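Local coordinates for NOL1/NOP2/sun family protein (PDB 3M4X) that probably methylates ribosomal RNA at cytosine C5, using S-adenosylmethionine, as other RsmF-type members of the NOL1/NOP2/sun family do, at residues A[26-37]-A[286-294]; A[332-340]-A[388-399]. All blocks are in the same frame, centred on the assembly; numbering follows the deposited sequence.

Contact 1: residues A[26-37]-A[286-294]; sequences DFFSALEQGSVK and WPHKDQGEG
Phe27, on helix 24-33, meets Trp286 and His288 of the loop that joins strands 283-285 and 295-302. With CG anti to the backbone N, the Phe27 ring reaches the loop, where the indole edge of Trp286 faces it in a T-shaped pair, planes at 90°. Phe27 CE1 comes to 3.8 Å from Trp286 CE3. Leu31 CD2 lies over the opposite face of the phenyl ring. His288 has CG between its backbone N and carbonyl carbon (chi1 64°), which turns the imidazole against the helix; Phe27 CB makes a CH-pi contact 4.1 Å from its centroid, and NE2 is hydrogen-bonded to Glu23. Ala30 is small enough to let the loop approach, its CB 3.6 Å from His288 CB, while Leu31 CD1 touches Pro287 CG. Beyond the helix, Lys37 N donates to Glu293 OE1 (3.0 Å, 159°), approaching from above the carboxylate plane. The bent Glu293 chain also places OE1 in a salt bridge with Arg192, so two donors hold this oxygen. Lys37 CG packs on Gly292 CA at 3.5 Å. The aromatic cluster of Phe27, Trp286 and His288 thus joins the N-terminal RsmF domain to a strand-connecting loop of the Rossmann-like methyltransferase domain.

Contact 2: residues A[332-340]-A[388-399]; sequences EFSNDFHYE and LALATKKIENIP
Phe337 and Ile398 meet where a Schellman motif ends helix 324-336: Tyr339 N bonds to Ser334 O, and His338, with positive phi, is the C-prime residue, where the chain leaves the helix. No hydrogen bond crosses between the two segments; apolar packing carries the contact. Phe337 has CG anti to the backbone N (chi1 -176°) and runs alongside Ile398, whose CB stands over the phenyl face in a CH-pi contact, 4.0 Å from the centroid. Phe333 CZ lies over the opposite face, so a flat ring suits this layered site. The branched Ile398 spreads across its face, CD1 reaching Phe337 CZ at 3.5 Å. Among the aliphatic contacts to rings, Leu388 uses both branches: CD2 approaches Phe333 CE2, and CD1 lies over one face of Tyr339. Pro399, rigid and apolar, sets its CD 3.7 Å from Phe337 CD1. Of the polar groups, Tyr339 OH bonds to Glu354 on strand 351-355, while the twisted Lys394 chain brings NZ to the ring edge, 4.1 Å from Tyr339 CD1. Two carbons pack on backbone carbonyls without hydrogen bonding: His338 CB lies 3.4 Å from Asn397 O, and Pro399 CG meets Asp336 O at 3.4 Å.

How the contacts relate
Contacts 1 and 2 lie on opposite sides of the chain's centre, with their own centres 47 Å apart and their nearest atoms about 25 Å apart, so neither touches the other. They follow in series along the chain: 26-37 with 286-294 closes before 332-340 with 388-399 opens. Contact 1 spans 249 residues and joins two family domains, whereas contact 2 spans 48 and works within the C-terminal part, where Pro399 leads into strand 400-403 of the PUA-like region. Both centre on a phenylalanine, set among other rings in contact 1 and between Phe333 and Ile398 in contact 2, but only contact 1 adds a hydrogen bond between its segments. Both are structural packing between parts of the fold.

Contact 1: residues A[26-37]-A[286-294]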
loop_
_atom_site.group_PDB
_atom_site.type_symbol
_atom_site.label_atom_id
_atom_site.label_comp_id
_atom_site.label_asym_id
_atom_site.label_seq_id
_atom_site.Cartn_x
_atom_site.Cartn_y
_atom_site.Cartn_z
ATOM N N ASP A 26 -32.352 4.721 -7.586
ATOM C CA ASP A 26 -31.422 3.630 -7.881
ATOM C C ASP A 26 -30.262 3.649 -6.889
ATOM O O ASP A 26 -29.789 2.606 -6.453
ATOM C CB ASP A 26 -30.926 3.736 -9.324
ATOM C CG ASP A 26 -32.065 3.943 -10.305
ATOM O OD1 ASP A 26 -32.543 2.948 -10.890
ATOM O OD2 ASP A 26 -32.505 5.107 -10.470
ATOM N N PHE A 27 -29.848 4.851 -6.508
ATOM C CA PHE A 27 -28.732 5.055 -5.595
ATOM C C PHE A 27 -29.017 4.490 -4.213
ATOM O O PHE A 27 -28.204 3.736 -3.669
ATOM C CB PHE A 27 -28.399 6.552 -5.524
ATOM C CG PHE A 27 -27.322 6.904 -4.538
ATOM C CD1 PHE A 27 -26.062 6.320 -4.619
ATOM C CD2 PHE A 27 -27.554 7.863 -3.556
ATOM C CE1 PHE A 27 -25.066 6.659 -3.721
ATOM C CE2 PHE A 27 -26.561 8.218 -2.652
ATOM C CZ PHE A 27 -25.313 7.609 -2.734
ATOM N N PHE A 28 -30.166 4.849 -3.647
ATOM C CA PHE A 28 -30.560 4.360 -2.326
ATOM C C PHE A 28 -30.807 2.871 -2.387
ATOM O O PHE A 28 -30.503 2.140 -1.444
ATOM C CB PHE A 28 -31.843 5.035 -1.832
ATOM C CG PHE A 28 -31.744 6.532 -1.702
ATOM C CD1 PHE A 28 -32.803 7.344 -2.087
ATOM C CD2 PHE A 28 -30.598 7.127 -1.193
ATOM C CE1 PHE A 28 -32.720 8.741 -1.970
ATOM C CE2 PHE A 28 -30.505 8.522 -1.071
ATOM C CZ PHE A 28 -31.571 9.331 -1.462
ATOM N N SER A 29 -31.380 2.433 -3.503
ATOM C CA SER A 29 -31.713 1.027 -3.717
ATOM C C SER A 29 -30.425 0.192 -3.803
ATOM O O SER A 29 -30.378 -0.957 -3.351
ATOM C CB SER A 29 -32.575 0.899 -4.977
ATOM O OG SER A 29 -32.732 -0.433 -5.399
ATOM N N ALA A 30 -29.364 0.786 -4.352
ATOM C CA ALA A 30 -28.073 0.118 -4.380
ATOM C C ALA A 30 -27.540 0.057 -2.966
ATOM O O ALA A 30 -27.029 -0.963 -2.534
ATOM C CB ALA A 30 -27.101 0.852 -5.280
ATOM N N LEU A 31 -27.703 1.153 -2.238
ATOM C CA LEU A 31 -27.159 1.274 -0.892
ATOM C C LEU A 31 -27.809 0.297 0.082
ATOM O O LEU A 31 -27.133 -0.283 0.932
ATOM C CB LEU A 31 -27.310 2.716 -0.386
ATOM C CG LEU A 31 -26.102 3.670 -0.332
ATOM C CD1 LEU A 31 -24.985 3.315 -1.319
ATOM C CD2 LEU A 31 -26.549 5.116 -0.511
ATOM N N GLU A 32 -29.118 0.096 -0.052
ATOM C CA GLU A 32 -29.848 -0.734 0.908
ATOM C C GLU A 32 -30.044 -2.193 0.505
ATOM O O GLU A 32 -30.253 -3.050 1.364
ATOM C CB GLU A 32 -31.210 -0.101 1.236
ATOM C CG GLU A 32 -32.062 0.185 0.018
ATOM C CD GLU A 32 -33.363 0.881 0.369
ATOM O OE1 GLU A 32 -33.363 2.133 0.494
ATOM O OE2 GLU A 32 -34.380 0.159 0.521
ATOM N N GLN A 33 -29.994 -2.494 -0.786
ATOM C CA GLN A 33 -30.207 -3.885 -1.202
ATOM C C GLN A 33 -28.989 -4.529 -1.866
ATOM O O GLN A 33 -28.950 -5.744 -2.048
ATOM C CB GLN A 33 -31.425 -4.005 -2.119
ATOM C CG GLN A 33 -32.763 -3.771 -1.423
ATOM C CD GLN A 33 -33.085 -4.849 -0.404
ATOM O OE1 GLN A 33 -32.553 -5.962 -0.460
ATOM N NE2 GLN A 33 -33.960 -4.520 0.539
ATOM N N GLY A 34 -28.000 -3.718 -2.225
ATOM C CA GLY A 34 -26.892 -4.210 -3.012
ATOM C C GLY A 34 -25.869 -4.972 -2.202
ATOM O O GLY A 34 -25.891 -4.952 -0.975
ATOM N N SER A 35 -24.964 -5.643 -2.900
ATOM C CA SER A 35 -23.914 -6.420 -2.249
ATOM C C SER A 35 -22.591 -5.677 -2.186
ATOM O O SER A 35 -22.150 -5.120 -3.184
ATOM C CB SER A 35 -23.666 -7.677 -3.052
ATOM O OG SER A 35 -23.709 -7.377 -4.440
ATOM N N VAL A 36 -21.943 -5.711 -1.028
ATOM C CA VAL A 36 -20.567 -5.214 -0.921
ATOM C C VAL A 36 -19.626 -6.038 -1.798
ATOM O O VAL A 36 -19.566 -7.259 -1.681
ATOM C CB VAL A 36 -20.054 -5.271 0.524
ATOM C CG1 VAL A 36 -18.541 -5.093 0.563
ATOM C CG2 VAL A 36 -20.750 -4.228 1.371
ATOM N N LYS A 37 -18.899 -5.352 -2.675
ATOM C CA LYS A 37 -17.975 -5.994 -3.605
ATOM C C LYS A 37 -16.662 -6.344 -2.910
ATOM O O LYS A 37 -16.160 -5.584 -2.079
ATOM C CB LYS A 37 -17.687 -5.068 -4.792
ATOM C CG LYS A 37 -18.912 -4.388 -5.389
ATOM C CD LYS A 37 -19.926 -5.396 -5.902
ATOM C CE LYS A 37 -21.005 -4.691 -6.705
ATOM N NZ LYS A 37 -22.214 -5.526 -6.897
ATOM N N TRP A 286 -20.161 5.224 -8.686
ATOM C CA TRP A 286 -21.465 5.154 -8.031
ATOM C C TRP A 286 -21.889 3.687 -7.937
ATOM O O TRP A 286 -21.778 2.946 -8.916
ATOM C CB TRP A 286 -22.516 5.921 -8.834
ATOM C CG TRP A 286 -22.357 7.439 -8.927
ATOM C CD1 TRP A 286 -21.885 8.151 -9.997
ATOM C CD2 TRP A 286 -22.737 8.411 -7.938
ATOM N NE1 TRP A 286 -21.923 9.501 -9.724
ATOM C CE2 TRP A 286 -22.447 9.687 -8.471
ATOM C CE3 TRP A 286 -23.290 8.327 -6.655
ATOM C CZ2 TRP A 286 -22.683 10.867 -7.760
ATOM C CZ3 TRP A 286 -23.522 9.500 -5.951
ATOM C CH2 TRP A 286 -23.222 10.755 -6.505
ATOM N N PRO A 287 -22.378 3.262 -6.764
ATOM C CA PRO A 287 -22.719 1.850 -6.523
ATOM C C PRO A 287 -23.886 1.366 -7.395
ATOM O O PRO A 287 -23.982 0.188 -7.718
ATOM C CB PRO A 287 -23.134 1.826 -5.044
ATOM C CG PRO A 287 -22.758 3.168 -4.479
ATOM C CD PRO A 287 -22.698 4.126 -5.616
ATOM N N HIS A 288 -24.778 2.271 -7.766
ATOM C CA HIS A 288 -25.926 1.882 -8.570
ATOM C C HIS A 288 -25.603 1.831 -10.062
ATOM O O HIS A 288 -26.423 1.391 -10.865
ATOM C CB HIS A 288 -27.097 2.830 -8.309
ATOM C CG HIS A 288 -26.834 4.249 -8.715
ATOM N ND1 HIS A 288 -25.973 5.077 -8.022
ATOM C CD2 HIS A 288 -27.330 4.988 -9.734
ATOM C CE1 HIS A 288 -25.950 6.263 -8.603
ATOM N NE2 HIS A 288 -26.764 6.237 -9.642
ATOM N N LYS A 289 -24.393 2.254 -10.413
ATOM C CA LYS A 289 -24.032 2.557 -11.794
ATOM C C LYS A 289 -22.794 1.781 -12.215
ATOM O O LYS A 289 -22.753 1.178 -13.286
ATOM C CB LYS A 289 -23.712 4.052 -11.922
ATOM C CG LYS A 289 -24.595 4.834 -12.872
ATOM C CD LYS A 289 -23.981 6.203 -13.116
ATOM C CE LYS A 289 -24.741 7.033 -14.147
ATOM N NZ LYS A 289 -23.964 8.259 -14.508
ATOM N N ASP A 290 -21.776 1.833 -11.360
ATOM C CA ASP A 290 -20.468 1.273 -11.653
ATOM C C ASP A 290 -20.210 0.089 -10.748
ATOM O O ASP A 290 -21.052 -0.277 -9.938
ATOM C CB ASP A 290 -19.384 2.318 -11.407
ATOM C CG ASP A 290 -19.635 3.601 -12.154
ATOM O OD1 ASP A 290 -19.776 3.546 -13.391
ATOM O OD2 ASP A 290 -19.698 4.664 -11.504
ATOM N N GLN A 291 -19.030 -0.503 -10.883
ATOM C CA GLN A 291 -18.630 -1.586 -10.001
ATOM C C GLN A 291 -18.008 -1.018 -8.732
ATOM O O GLN A 291 -17.333 0.007 -8.776
ATOM C CB GLN A 291 -17.658 -2.517 -10.721
ATOM C CG GLN A 291 -18.352 -3.375 -11.744
ATOM C CD GLN A 291 -19.623 -3.974 -11.176
ATOM O OE1 GLN A 291 -19.638 -4.452 -10.036
ATOM N NE2 GLN A 291 -20.705 -3.938 -11.957
ATOM N N GLY A 292 -18.256 -1.662 -7.600
ATOM C CA GLY A 292 -17.636 -1.247 -6.358
ATOM C C GLY A 292 -18.469 -0.343 -5.471
ATOM O O GLY A 292 -19.592 0.034 -5.806
ATOM N N GLU A 293 -17.876 0.041 -4.348
ATOM C CA GLU A 293 -18.594 0.669 -3.259
ATOM C C GLU A 293 -18.858 2.166 -3.417
ATOM O O GLU A 293 -19.918 2.665 -3.017
ATOM C CB GLU A 293 -17.867 0.380 -1.949
ATOM C CG GLU A 293 -17.945 -1.095 -1.574
ATOM C CD GLU A 293 -19.384 -1.584 -1.521
ATOM O OE1 GLU A 293 -19.747 -2.503 -2.290
ATOM O OE2 GLU A 293 -20.161 -1.025 -0.723
ATOM N N GLY A 294 -17.912 2.881 -4.004
ATOM C CA GLY A 294 -18.040 4.319 -4.108
ATOM C C GLY A 294 -16.727 5.012 -3.814
ATOM O O GLY A 294 -16.133 4.844 -2.749
#

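Contact 2: residues A[332-340]-A[388-399]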
loop_
_atom_site.group_PDB
_atom_site.type_symbol
_atom_site.label_atom_id
_atom_site.label_comp_id
_atom_site.label_asym_id
_atom_site.label_seq_id
_atom_site.Cartn_x
_atom_site.Cartn_y
_atom_site.Cartn_z
ATOM N N GLU A 332 30.026 -12.658 5.263
ATOM C CA GLU A 332 29.960 -14.108 5.224
ATOM C C GLU A 332 28.604 -14.503 4.673
ATOM O O GLU A 332 28.514 -15.090 3.593
ATOM C CB GLU A 332 30.151 -14.698 6.623
ATOM C CG GLU A 332 31.215 -13.990 7.439
ATOM C CD GLU A 332 32.119 -14.941 8.201
ATOM O OE1 GLU A 332 31.769 -16.137 8.307
ATOM O OE2 GLU A 332 33.179 -14.488 8.693
ATOM N N PHE A 333 27.548 -14.156 5.410
ATOM C CA PHE A 333 26.196 -14.535 5.017
ATOM C C PHE A 333 25.892 -14.153 3.577
ATOM O O PHE A 333 25.400 -14.971 2.795
ATOM C CB PHE A 333 25.126 -13.934 5.945
ATOM C CG PHE A 333 23.727 -14.162 5.448
ATOM C CD1 PHE A 333 23.060 -15.341 5.736
ATOM C CD2 PHE A 333 23.100 -13.223 4.648
ATOM C CE1 PHE A 333 21.793 -15.571 5.250
ATOM C CE2 PHE A 333 21.827 -13.447 4.160
ATOM C CZ PHE A 333 21.174 -14.625 4.462
ATOM N N SER A 334 26.176 -12.909 3.223
ATOM C CA SER A 334 25.781 -12.411 1.914
ATOM C C SER A 334 26.543 -13.137 0.821
ATOM O O SER A 334 26.125 -13.151 -0.337
ATOM C CB SER A 334 25.984 -10.893 1.812
ATOM O OG SER A 334 27.341 -10.547 1.982
ATOM N N ASN A 335 27.668 -13.736 1.199
ATOM C CA ASN A 335 28.507 -14.457 0.252
ATOM C C ASN A 335 27.944 -15.840 -0.081
ATOM O O ASN A 335 27.738 -16.158 -1.252
ATOM C CB ASN A 335 29.944 -14.588 0.775
ATOM C CG ASN A 335 30.817 -13.391 0.418
ATOM O OD1 ASN A 335 30.508 -12.619 -0.494
ATOM N ND2 ASN A 335 31.926 -13.244 1.132
ATOM N N ASP A 336 27.708 -16.669 0.935
ATOM C CA ASP A 336 27.191 -18.007 0.668
ATOM C C ASP A 336 25.693 -17.998 0.366
ATOM O O ASP A 336 25.140 -18.987 -0.121
ATOM C CB ASP A 336 27.569 -19.026 1.762
ATOM C CG ASP A 336 26.961 -18.714 3.115
ATOM O OD1 ASP A 336 25.746 -18.421 3.187
ATOM O OD2 ASP A 336 27.704 -18.801 4.117
ATOM N N PHE A 337 25.042 -16.872 0.622
ATOM C CA PHE A 337 23.639 -16.767 0.260
ATOM C C PHE A 337 23.482 -16.002 -1.055
ATOM O O PHE A 337 22.390 -15.947 -1.617
ATOM C CB PHE A 337 22.818 -16.157 1.402
ATOM C CG PHE A 337 21.335 -16.110 1.133
ATOM C CD1 PHE A 337 20.530 -17.207 1.411
ATOM C CD2 PHE A 337 20.752 -14.966 0.606
ATOM C CE1 PHE A 337 19.180 -17.164 1.162
ATOM C CE2 PHE A 337 19.400 -14.913 0.358
ATOM C CZ PHE A 337 18.605 -16.014 0.638
ATOM N N HIS A 338 24.585 -15.448 -1.557
ATOM C CA HIS A 338 24.607 -14.775 -2.864
ATOM C C HIS A 338 23.578 -13.658 -3.008
ATOM O O HIS A 338 22.866 -13.579 -4.011
ATOM C CB HIS A 338 24.473 -15.775 -4.028
ATOM C CG HIS A 338 25.568 -16.793 -4.070
ATOM N ND1 HIS A 338 26.700 -16.635 -4.842
ATOM C CD2 HIS A 338 25.721 -17.963 -3.411
ATOM C CE1 HIS A 338 27.499 -17.672 -4.660
ATOM N NE2 HIS A 338 26.930 -18.489 -3.791
ATOM N N TYR A 339 23.517 -12.794 -1.998
ATOM C CA TYR A 339 22.790 -11.529 -2.096
ATOM C C TYR A 339 23.776 -10.365 -1.956
ATOM O O TYR A 339 24.645 -10.386 -1.087
ATOM C CB TYR A 339 21.713 -11.432 -1.009
ATOM C CG TYR A 339 21.003 -10.092 -0.962
ATOM C CD1 TYR A 339 19.807 -9.893 -1.646
ATOM C CD2 TYR A 339 21.535 -9.024 -0.244
ATOM C CE1 TYR A 339 19.163 -8.673 -1.612
ATOM C CE2 TYR A 339 20.895 -7.800 -0.206
ATOM C CZ TYR A 339 19.713 -7.630 -0.892
ATOM O OH TYR A 339 19.070 -6.417 -0.860
ATOM N N GLU A 340 23.641 -9.359 -2.811
ATOM C CA GLU A 340 24.464 -8.162 -2.705
ATOM C C GLU A 340 23.596 -6.907 -2.577
ATOM O O GLU A 340 22.694 -6.679 -3.382
ATOM C CB GLU A 340 25.396 -8.053 -3.910
ATOM C CG GLU A 340 26.388 -6.903 -3.839
ATOM C CD GLU A 340 27.598 -7.118 -4.741
ATOM O OE1 GLU A 340 27.514 -7.934 -5.689
ATOM O OE2 GLU A 340 28.640 -6.473 -4.496
ATOM N N LEU A 388 13.682 -10.221 4.189
ATOM C CA LEU A 388 14.604 -10.556 3.114
ATOM C C LEU A 388 14.097 -11.781 2.348
ATOM O O LEU A 388 14.047 -11.786 1.112
ATOM C CB LEU A 388 16.015 -10.799 3.679
ATOM C CG LEU A 388 17.079 -11.300 2.699
ATOM C CD1 LEU A 388 17.151 -10.427 1.474
ATOM C CD2 LEU A 388 18.435 -11.379 3.371
ATOM N N ALA A 389 13.706 -12.814 3.088
ATOM C CA ALA A 389 13.074 -13.981 2.481
ATOM C C ALA A 389 11.948 -13.586 1.523
ATOM O O ALA A 389 11.919 -14.029 0.376
ATOM C CB ALA A 389 12.546 -14.937 3.561
ATOM N N LEU A 390 11.034 -12.747 2.002
ATOM C CA LEU A 390 9.851 -12.347 1.231
ATOM C C LEU A 390 10.102 -11.296 0.140
ATOM O O LEU A 390 9.209 -11.006 -0.654
ATOM C CB LEU A 390 8.734 -11.880 2.168
ATOM C CG LEU A 390 7.824 -13.035 2.622
ATOM C CD1 LEU A 390 8.614 -14.129 3.341
ATOM C CD2 LEU A 390 6.688 -12.540 3.493
ATOM N N ALA A 391 11.319 -10.752 0.084
ATOM C CA ALA A 391 11.717 -9.840 -1.003
ATOM C C ALA A 391 12.592 -10.532 -2.038
ATOM O O ALA A 391 13.138 -9.885 -2.934
ATOM C CB ALA A 391 12.445 -8.631 -0.445
ATOM N N THR A 392 12.734 -11.847 -1.922
ATOM C CA THR A 392 13.568 -12.584 -2.863
ATOM C C THR A 392 12.855 -12.631 -4.194
ATOM O O THR A 392 11.681 -12.975 -4.249
ATOM C CB THR A 392 13.807 -14.042 -2.414
ATOM O OG1 THR A 392 14.402 -14.057 -1.117
ATOM C CG2 THR A 392 14.729 -14.755 -3.396
ATOM N N LYS A 393 13.561 -12.304 -5.268
ATOM C CA LYS A 393 12.957 -12.386 -6.590
ATOM C C LYS A 393 13.568 -13.488 -7.458
ATOM O O LYS A 393 12.925 -14.011 -8.351
ATOM C CB LYS A 393 13.024 -11.026 -7.302
ATOM C CG LYS A 393 13.942 -10.005 -6.638
ATOM C CD LYS A 393 13.401 -8.588 -6.798
ATOM C CE LYS A 393 14.411 -7.547 -6.319
ATOM N NZ LYS A 393 13.913 -6.155 -6.525
ATOM N N LYS A 394 14.811 -13.837 -7.179
ATOM C CA LYS A 394 15.586 -14.712 -8.041
ATOM C C LYS A 394 15.939 -15.967 -7.255
ATOM O O LYS A 394 16.885 -16.001 -6.475
ATOM C CB LYS A 394 16.853 -13.994 -8.520
ATOM C CG LYS A 394 17.777 -13.510 -7.381
ATOM C CD LYS A 394 17.116 -12.454 -6.484
ATOM C CE LYS A 394 17.607 -12.555 -5.040
ATOM N NZ LYS A 394 16.993 -11.519 -4.148
ATOM N N ILE A 395 15.148 -16.999 -7.451
ATOM C CA ILE A 395 15.262 -18.186 -6.625
ATOM C C ILE A 395 16.380 -19.140 -7.097
ATOM O O ILE A 395 16.860 -19.977 -6.340
ATOM C CB ILE A 395 13.879 -18.860 -6.520
ATOM C CG1 ILE A 395 13.245 -18.527 -5.171
ATOM C CG2 ILE A 395 13.956 -20.340 -6.757
ATOM C CD1 ILE A 395 11.881 -19.142 -4.993
ATOM N N GLU A 396 16.811 -18.978 -8.340
ATOM C CA GLU A 396 17.888 -19.802 -8.889
ATOM C C GLU A 396 19.237 -19.496 -8.244
ATOM O O GLU A 396 20.152 -20.312 -8.297
ATOM C CB GLU A 396 18.002 -19.625 -10.409
ATOM C CG GLU A 396 18.166 -18.179 -10.870
ATOM C CD GLU A 396 16.833 -17.522 -11.225
ATOM O OE1 GLU A 396 15.872 -17.588 -10.415
ATOM O OE2 GLU A 396 16.745 -16.942 -12.326
ATOM N N ASN A 397 19.335 -18.331 -7.613
ATOM C CA ASN A 397 20.610 -17.768 -7.209
ATOM C C ASN A 397 20.999 -18.039 -5.766
ATOM O O ASN A 397 22.140 -17.805 -5.386
ATOM C CB ASN A 397 20.584 -16.248 -7.427
ATOM C CG ASN A 397 20.540 -15.865 -8.896
ATOM O OD1 ASN A 397 21.039 -16.592 -9.757
ATOM N ND2 ASN A 397 19.956 -14.710 -9.187
ATOM N N ILE A 398 20.049 -18.484 -4.951
ATOM C CA ILE A 398 20.290 -18.638 -3.518
ATOM C C ILE A 398 19.992 -20.056 -3.045
ATOM O O ILE A 398 19.268 -20.784 -3.715
ATOM C CB ILE A 398 19.402 -17.688 -2.705
ATOM C CG1 ILE A 398 17.939 -18.063 -2.919
ATOM C CG2 ILE A 398 19.656 -16.225 -3.098
ATOM C CD1 ILE A 398 17.012 -17.081 -2.334
ATOM N N PRO A 399 20.553 -20.445 -1.883
ATOM C CA PRO A 399 20.292 -21.761 -1.284
ATOM C C PRO A 399 18.824 -21.897 -0.881
ATOM O O PRO A 399 18.307 -21.124 -0.061
ATOM C CB PRO A 399 21.199 -21.781 -0.042
ATOM C CG PRO A 399 22.262 -20.788 -0.336
ATOM C CD PRO A 399 21.549 -19.687 -1.110
#